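Local coordinates for protein FLUORESCENT IN BLUE LIGHT, chloroplastic (Arabidopsis thaliana, PDB 4YVO), which negatively regulates chlorophyll and other tetrapyrrole synthesis in chloroplasts, its tetratricopeptide repeat domain mediating complex formation with glutamyl-tRNA reductase, at residues Pro68-Leu79 with Ala94-Gln105. Numbering follows the deposited sequence. Where two conformers were deposited one is given.
Sequences PEKAYTEFKIAL and AARGLGASLQRQ
The helix segments 68-79 and 94-104 run antiparallel, their N-to-C directions 157° apart and their axes 8.4 Å apart at closest approach; Pro68 lies across from Ser101 and Leu79 from Ala94. Phe75 lays its ring flat on the backbone of Gly97. Gly97 CA stands over the ring centre, 3.4 Å from the centroid of the Phe75 ring, as a CH-pi contact. Phe75 is a knob among Ala94, Gly97, Leu98 and Ser101. Ser101 OG reaches the ring edge and also meets Ala71 CB at 3.4 Å. Ser101 OG donates to Gly97 O at 2.8 Å, from above the carbonyl plane; Ser101 N binds the same oxygen from the opposite face.

From the other helix two knobs enter: Leu98 among Tyr72, Phe75, Lys76 and Leu79, and Ser101 among Pro68, Ala71, Tyr72 and Phe75. Leu98 CD2 lies over one face of the Tyr72 ring, toward the rim, and Leu98 CD1 touches Leu79 CD2 at 3.8 Å. Tyr72 has CG anti to the backbone N (chi1 -179°), which carries the ring across Leu98 to Leu102, whose CD1 lies at the ring edge. Lys76 NZ donates to Tyr72 OH at 2.9 Å. With an alanine in place of Tyr72, Leu98 CD2 and Leu102 would probably lose their aromatic partner, and Lys76 NZ this acceptor.

At the Pro68 end, Pro68 CB packs on Arg104 CB at 3.6 Å. One water donates to both Glu69 OE2 and Gln105 OE1; Gln105 OE1 is also hydrogen-bonded to Lys107 NZ. The contact joins TPR 1 to TPR 2, the antiparallel inter-repeat packing of a tetratricopeptide repeat array.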
ATOM      1  N   PRO A  68      11.802   5.282   6.570  1.00 12.75           N
ATOM      2  CA  PRO A  68      10.925   4.229   6.045  1.00 12.03           C
ATOM      3  C   PRO A  68      11.085   2.881   6.742  1.00 12.23           C
ATOM      4  O   PRO A  68      10.138   2.093   6.737  1.00 12.35           O
ATOM      5  CB  PRO A  68      11.328   4.144   4.571  1.00 13.46           C
ATOM      6  CG  PRO A  68      12.768   4.568   4.569  1.00 14.13           C
ATOM      7  CD  PRO A  68      12.847   5.660   5.599  1.00 13.73           C
ATOM      8  N   GLU A  69      12.243   2.618   7.337  1.00 13.36           N
ATOM      9  CA  GLU A  69      12.410   1.395   8.115  1.00 14.00           C
ATOM     10  C   GLU A  69      11.551   1.440   9.379  1.00 13.89           C
ATOM     11  O   GLU A  69      10.874   0.465   9.717  1.00 14.54           O
ATOM     12  CB  GLU A  69      13.885   1.156   8.462  1.00 17.56           C
ATOM     13  CG  GLU A  69      14.793   0.972   7.251  1.00 23.76           C
ATOM     14  CD  GLU A  69      15.184   2.287   6.570  1.00 31.48           C
ATOM     15  OE1 GLU A  69      14.937   3.374   7.140  1.00 31.68           O
ATOM     16  OE2 GLU A  69      15.747   2.229   5.455  1.00 35.06           O
ATOM     17  N   LYS A  70      11.578   2.572  10.074  1.00 13.72           N
ATOM     18  CA  LYS A  70      10.711   2.766  11.230  1.00 14.04           C
ATOM     19  C   LYS A  70       9.233   2.730  10.820  1.00 11.00           C
ATOM     20  O   LYS A  70       8.395   2.164  11.531  1.00 12.30           O
ATOM     21  CB  LYS A  70      11.063   4.073  11.950  1.00 16.17           C
ATOM     22  CG  LYS A  70      12.420   4.031  12.635  1.00 22.91           C
ATOM     23  CD  LYS A  70      12.864   5.411  13.095  1.00 28.36           C
ATOM     24  CE  LYS A  70      14.106   5.314  13.955  1.00 36.01           C
ATOM     25  NZ  LYS A  70      13.872   4.381  15.086  1.00 39.94           N
ATOM     26  N   ALA A  71       8.917   3.328   9.673  1.00 11.11           N
ATOM     27  CA  ALA A  71       7.549   3.310   9.152  1.00 10.14           C
ATOM     28  C   ALA A  71       7.086   1.879   8.901  1.00 10.45           C
ATOM     29  O   ALA A  71       5.976   1.496   9.280  1.00 10.69           O
ATOM     30  CB  ALA A  71       7.450   4.117   7.871  1.00 10.26           C
ATOM     31  N   TYR A  72       7.949   1.088   8.274  1.00 10.33           N
ATOM     32  CA  TYR A  72       7.618  -0.303   7.984  1.00  9.90           C
ATOM     33  C   TYR A  72       7.195  -1.046   9.256  1.00 10.25           C
ATOM     34  O   TYR A  72       6.182  -1.748   9.268  1.00 11.97           O
ATOM     35  CB  TYR A  72       8.805  -0.999   7.312  1.00 10.19           C
ATOM     36  CG  TYR A  72       8.563  -2.446   6.939  1.00  9.93           C
ATOM     37  CD1 TYR A  72       8.674  -3.458   7.887  1.00 11.70           C
ATOM     38  CD2 TYR A  72       8.245  -2.807   5.632  1.00 11.62           C
ATOM     39  CE1 TYR A  72       8.464  -4.779   7.551  1.00 13.02           C
ATOM     40  CE2 TYR A  72       8.039  -4.133   5.287  1.00 12.53           C
ATOM     41  CZ  TYR A  72       8.152  -5.111   6.254  1.00 13.62           C
ATOM     42  OH  TYR A  72       7.950  -6.436   5.941  1.00 15.51           O
ATOM     43  N   THR A  73       7.972  -0.879  10.325  1.00 10.02           N
ATOM     44  CA  THR A  73       7.666  -1.530  11.593  1.00 11.40           C
ATOM     45  C   THR A  73       6.267  -1.185  12.085  1.00 10.71           C
ATOM     46  O   THR A  73       5.519  -2.068  12.519  1.00 11.98           O
ATOM     47  CB  THR A  73       8.694  -1.133  12.661  1.00 13.22           C
ATOM     48  OG1 THR A  73       9.996  -1.525  12.221  1.00 15.86           O
ATOM     49  CG2 THR A  73       8.398  -1.809  13.996  1.00 15.17           C
ATOM     50  N   GLU A  74       5.910   0.095  12.010  1.00 10.43           N
ATOM     51  CA  GLU A  74       4.597   0.536  12.452  1.00 11.09           C
ATOM     52  C   GLU A  74       3.491  -0.053  11.588  1.00  9.05           C
ATOM     53  O   GLU A  74       2.494  -0.561  12.100  1.00 10.78           O
ATOM     54  CB  GLU A  74       4.507   2.063  12.447  1.00 12.71           C
ATOM     55  CG  GLU A  74       5.520   2.759  13.354  1.00 17.19           C
ATOM     56  CD  GLU A  74       5.343   2.401  14.817  1.00 23.51           C
ATOM     57  OE1 GLU A  74       4.598   3.113  15.519  1.00 27.20           O
ATOM     58  OE2 GLU A  74       5.943   1.406  15.274  1.00 29.18           O
ATOM     59  N   PHE A  75       3.660   0.034  10.273  1.00 10.47           N
ATOM     60  CA  PHE A  75       2.635  -0.444   9.350  1.00  8.99           C
ATOM     61  C   PHE A  75       2.472  -1.970   9.418  1.00 10.15           C
ATOM     62  O   PHE A  75       1.377  -2.497   9.193  1.00 11.25           O
ATOM     63  CB  PHE A  75       2.944  -0.015   7.911  1.00  8.82           C
ATOM     64  CG  PHE A  75       2.722   1.449   7.640  1.00  8.99           C
ATOM     65  CD1 PHE A  75       1.484   2.029   7.865  1.00 11.50           C
ATOM     66  CD2 PHE A  75       3.740   2.231   7.109  1.00  9.30           C
ATOM     67  CE1 PHE A  75       1.271   3.368   7.586  1.00 11.43           C
ATOM     68  CE2 PHE A  75       3.529   3.574   6.828  1.00 10.25           C
ATOM     69  CZ  PHE A  75       2.294   4.143   7.068  1.00 10.54           C
ATOM     70  N   LYS A  76       3.559  -2.677   9.723  1.00 10.35           N
ATOM     71  CA  LYS A  76       3.503  -4.134   9.835  1.00 10.84           C
ATOM     72  C   LYS A  76       2.654  -4.530  11.045  1.00 12.04           C
ATOM     73  O   LYS A  76       1.876  -5.477  10.976  1.00 13.70           O
ATOM     74  CB  LYS A  76       4.913  -4.729   9.939  1.00 12.36           C
ATOM     75  CG  LYS A  76       4.999  -6.228   9.677  1.00 17.11           C
ATOM     76  CD  LYS A  76       4.729  -6.537   8.198  1.00 17.97           C
ATOM     77  CE  LYS A  76       5.142  -7.963   7.792  1.00 20.19           C
ATOM     78  NZ  LYS A  76       6.635  -8.224   7.767  1.00 18.24           N
ATOM     79  N   ILE A  77       2.799  -3.800  12.148  1.00 12.08           N
ATOM     80  CA  ILE A  77       1.927  -3.993  13.308  1.00 12.99           C
ATOM     81  C   ILE A  77       0.479  -3.663  12.958  1.00 12.46           C
ATOM     82  O   ILE A  77      -0.441  -4.406  13.309  1.00 13.55           O
ATOM     83  CB  ILE A  77       2.387  -3.149  14.519  1.00 13.31           C
ATOM     84  CG1 ILE A  77       3.764  -3.622  14.988  1.00 15.06           C
ATOM     85  CG2 ILE A  77       1.373  -3.222  15.668  1.00 16.20           C
ATOM     86  CD1 ILE A  77       4.403  -2.716  16.018  1.00 15.86           C
ATOM     87  N   ALA A  78       0.279  -2.556  12.248  1.00 11.41           N
ATOM     88  CA  ALA A  78      -1.062  -2.163  11.843  1.00 11.88           C
ATOM     89  C   ALA A  78      -1.700  -3.261  10.991  1.00 11.59           C
ATOM     90  O   ALA A  78      -2.876  -3.576  11.155  1.00 13.23           O
ATOM     91  CB  ALA A  78      -1.025  -0.841  11.083  1.00 11.71           C
ATOM     92  N   LEU A  79      -0.915  -3.855  10.099  1.00 10.56           N
ATOM     93  CA  LEU A  79      -1.423  -4.923   9.235  1.00 10.35           C
ATOM     94  C   LEU A  79      -1.875  -6.125  10.055  1.00 12.79           C
ATOM     95  O   LEU A  79      -2.954  -6.676   9.823  1.00 13.57           O
ATOM     96  CB  LEU A  79      -0.358  -5.368   8.232  1.00 10.46           C
ATOM     97  CG  LEU A  79      -0.850  -6.345   7.160  1.00 11.26           C
ATOM     98  CD1 LEU A  79      -1.699  -5.610   6.132  1.00 13.57           C
ATOM     99  CD2 LEU A  79       0.318  -7.047   6.489  1.00 13.26           C
ATOM    100  N   ALA A  94      -2.776  -0.170   5.906  1.00  8.67           N
ATOM    101  CA  ALA A  94      -1.507  -0.713   6.377  1.00  8.70           C
ATOM    102  C   ALA A  94      -0.686  -1.253   5.206  1.00  8.26           C
ATOM    103  O   ALA A  94       0.523  -1.019   5.128  1.00  8.91           O
ATOM    104  CB  ALA A  94      -1.741  -1.796   7.435  1.00 10.41           C
ATOM    105  N   ALA A  95      -1.348  -1.960   4.292  1.00  7.90           N
ATOM    106  CA  ALA A  95      -0.663  -2.518   3.132  1.00  7.59           C
ATOM    107  C   ALA A  95      -0.079  -1.416   2.249  1.00  7.55           C
ATOM    108  O   ALA A  95       1.046  -1.540   1.767  1.00  8.56           O
ATOM    109  CB  ALA A  95      -1.600  -3.414   2.331  1.00  8.95           C
ATOM    110  N   ARG A  96      -0.835  -0.345   2.033  1.00  7.28           N
ATOM    111  CA  ARG A  96      -0.323   0.791   1.277  1.00  7.87           C
ATOM    112  C   ARG A  96       0.901   1.394   1.959  1.00  8.56           C
ATOM    113  O   ARG A  96       1.885   1.741   1.303  1.00  8.90           O
ATOM    114  CB  ARG A  96      -1.397   1.857   1.116  1.00  9.14           C
ATOM    115  CG  ARG A  96      -0.862   3.168   0.542  1.00 11.80           C
ATOM    116  CD  ARG A  96      -1.975   4.159   0.266  1.00 16.40           C
ATOM    117  NE  ARG A  96      -2.798   4.367   1.450  1.00 23.43           N
ATOM    118  CZ  ARG A  96      -4.081   4.714   1.416  1.00 36.50           C
ATOM    119  NH1 ARG A  96      -4.692   4.895   0.252  1.00 42.50           N
ATOM    120  NH2 ARG A  96      -4.751   4.874   2.546  1.00 39.71           N
ATOM    121  N   GLY A  97       0.836   1.539   3.280  1.00  7.64           N
ATOM    122  CA  GLY A  97       1.954   2.080   4.036  1.00  7.42           C
ATOM    123  C   GLY A  97       3.189   1.203   3.901  1.00  8.72           C
ATOM    124  O   GLY A  97       4.301   1.708   3.732  1.00  9.06           O
ATOM    125  N   LEU A  98       3.000  -0.108   3.981  1.00  7.61           N
ATOM    126  CA  LEU A  98       4.107  -1.045   3.781  1.00  8.10           C
ATOM    127  C   LEU A  98       4.708  -0.893   2.380  1.00  8.15           C
ATOM    128  O   LEU A  98       5.931  -0.809   2.227  1.00  9.43           O
ATOM    129  CB  LEU A  98       3.645  -2.484   4.013  1.00  8.81           C
ATOM    130  CG  LEU A  98       3.378  -2.806   5.486  1.00  8.72           C
ATOM    131  CD1 LEU A  98       2.559  -4.080   5.653  1.00 10.64           C
ATOM    132  CD2 LEU A  98       4.691  -2.906   6.252  1.00 10.96           C
ATOM    133  N   GLY A  99       3.853  -0.846   1.368  1.00  7.50           N
ATOM    134  CA  GLY A  99       4.306  -0.687  -0.003  1.00  8.09           C
ATOM    135  C   GLY A  99       5.098   0.595  -0.186  1.00  8.41           C
ATOM    136  O   GLY A  99       6.163   0.592  -0.807  1.00  8.95           O
ATOM    137  N   ALA A 100       4.586   1.697   0.352  1.00  7.61           N
ATOM    138  CA  ALA A 100       5.284   2.979   0.245  1.00  7.54           C
ATOM    139  C   ALA A 100       6.621   2.947   0.986  1.00  8.09           C
ATOM    140  O   ALA A 100       7.631   3.459   0.495  1.00  9.70           O
ATOM    141  CB  ALA A 100       4.406   4.115   0.762  1.00  9.36           C
ATOM    142  N   SER A 101       6.635   2.330   2.164  1.00  8.29           N
ATOM    143  CA  SER A 101       7.862   2.216   2.949  1.00  9.46           C
ATOM    144  C   SER A 101       8.922   1.421   2.194  1.00 10.47           C
ATOM    145  O   SER A 101      10.107   1.768   2.202  1.00 12.15           O
ATOM    146  CB  SER A 101       7.585   1.532   4.287  1.00 12.33           C
ATOM    147  OG  SER A 101       6.690   2.294   5.074  1.00 16.01           O
ATOM    148  N   LEU A 102       8.489   0.352   1.541  1.00  9.36           N
ATOM    149  CA  LEU A 102       9.400  -0.486   0.778  1.00  9.95           C
ATOM    150  C   LEU A 102       9.917   0.226  -0.476  1.00  9.97           C
ATOM    151  O   LEU A 102      11.093   0.099  -0.824  1.00 12.36           O
ATOM    152  CB  LEU A 102       8.741  -1.822   0.446  1.00  9.75           C
ATOM    153  CG  LEU A 102       8.561  -2.720   1.672  1.00 10.21           C
ATOM    154  CD1 LEU A 102       7.496  -3.762   1.385  1.00 10.84           C
ATOM    155  CD2 LEU A 102       9.883  -3.362   2.066  1.00 12.08           C
ATOM    156  N   GLN A 103       9.052   0.991  -1.138  1.00  9.51           N
ATOM    157  CA  GLN A 103       9.494   1.819  -2.263  1.00 10.76           C
ATOM    158  C   GLN A 103      10.599   2.784  -1.850  1.00 12.38           C
ATOM    159  O   GLN A 103      11.591   2.935  -2.568  1.00 14.23           O
ATOM    160  CB  GLN A 103       8.341   2.618  -2.856  1.00 11.65           C
ATOM    161  CG  GLN A 103       7.404   1.810  -3.709  1.00 11.36           C
ATOM    162  CD  GLN A 103       6.231   2.642  -4.182  1.00 10.21           C
ATOM    163  OE1 GLN A 103       5.181   2.678  -3.542  1.00 12.64           O
ATOM    164  NE2 GLN A 103       6.423   3.361  -5.282  1.00 12.44           N
ATOM    165  N   ARG A 104      10.434   3.441  -0.704  1.00 10.99           N
ATOM    166  CA  ARG A 104      11.452   4.373  -0.214  0.54 12.95           C
ATOM    167  C   ARG A 104      12.786   3.680   0.038  1.00 14.44           C
ATOM    168  O   ARG A 104      13.840   4.308  -0.034  1.00 17.51           O
ATOM    169  CB  ARG A 104      11.004   5.046   1.084  0.54 16.78           C
ATOM    170  CG  ARG A 104       9.707   5.811   0.990  0.54 22.57           C
ATOM    171  CD  ARG A 104       9.870   7.149   0.300  0.54 25.11           C
ATOM    172  NE  ARG A 104       8.620   7.896   0.349  0.54 25.71           N
ATOM    173  CZ  ARG A 104       8.240   8.652   1.374  0.54 24.62           C
ATOM    174  NH1 ARG A 104       9.021   8.775   2.440  0.54 21.41           N
ATOM    175  NH2 ARG A 104       7.079   9.287   1.330  0.54 25.66           N
ATOM    176  N   GLN A 105      12.729   2.390   0.357  1.00 13.55           N
ATOM    177  CA  GLN A 105      13.930   1.604   0.619  1.00 14.72           C
ATOM    178  C   GLN A 105      14.514   0.983  -0.649  1.00 16.29           C
ATOM    179  O   GLN A 105      15.537   0.302  -0.592  1.00 17.81           O
ATOM    180  CB  GLN A 105      13.637   0.493   1.629  1.00 16.35           C
ATOM    181  CG  GLN A 105      13.204   0.982   2.994  1.00 17.75           C
ATOM    182  CD  GLN A 105      12.964  -0.161   3.948  1.00 21.33           C
ATOM    183  OE1 GLN A 105      13.860  -0.966   4.195  1.00 26.27           O
ATOM    184  NE2 GLN A 105      11.750  -0.250   4.480  1.00 20.92           N
TER
HETATM  185  O   HOH W   1      16.514   0.025   4.081  1.00 42.41           O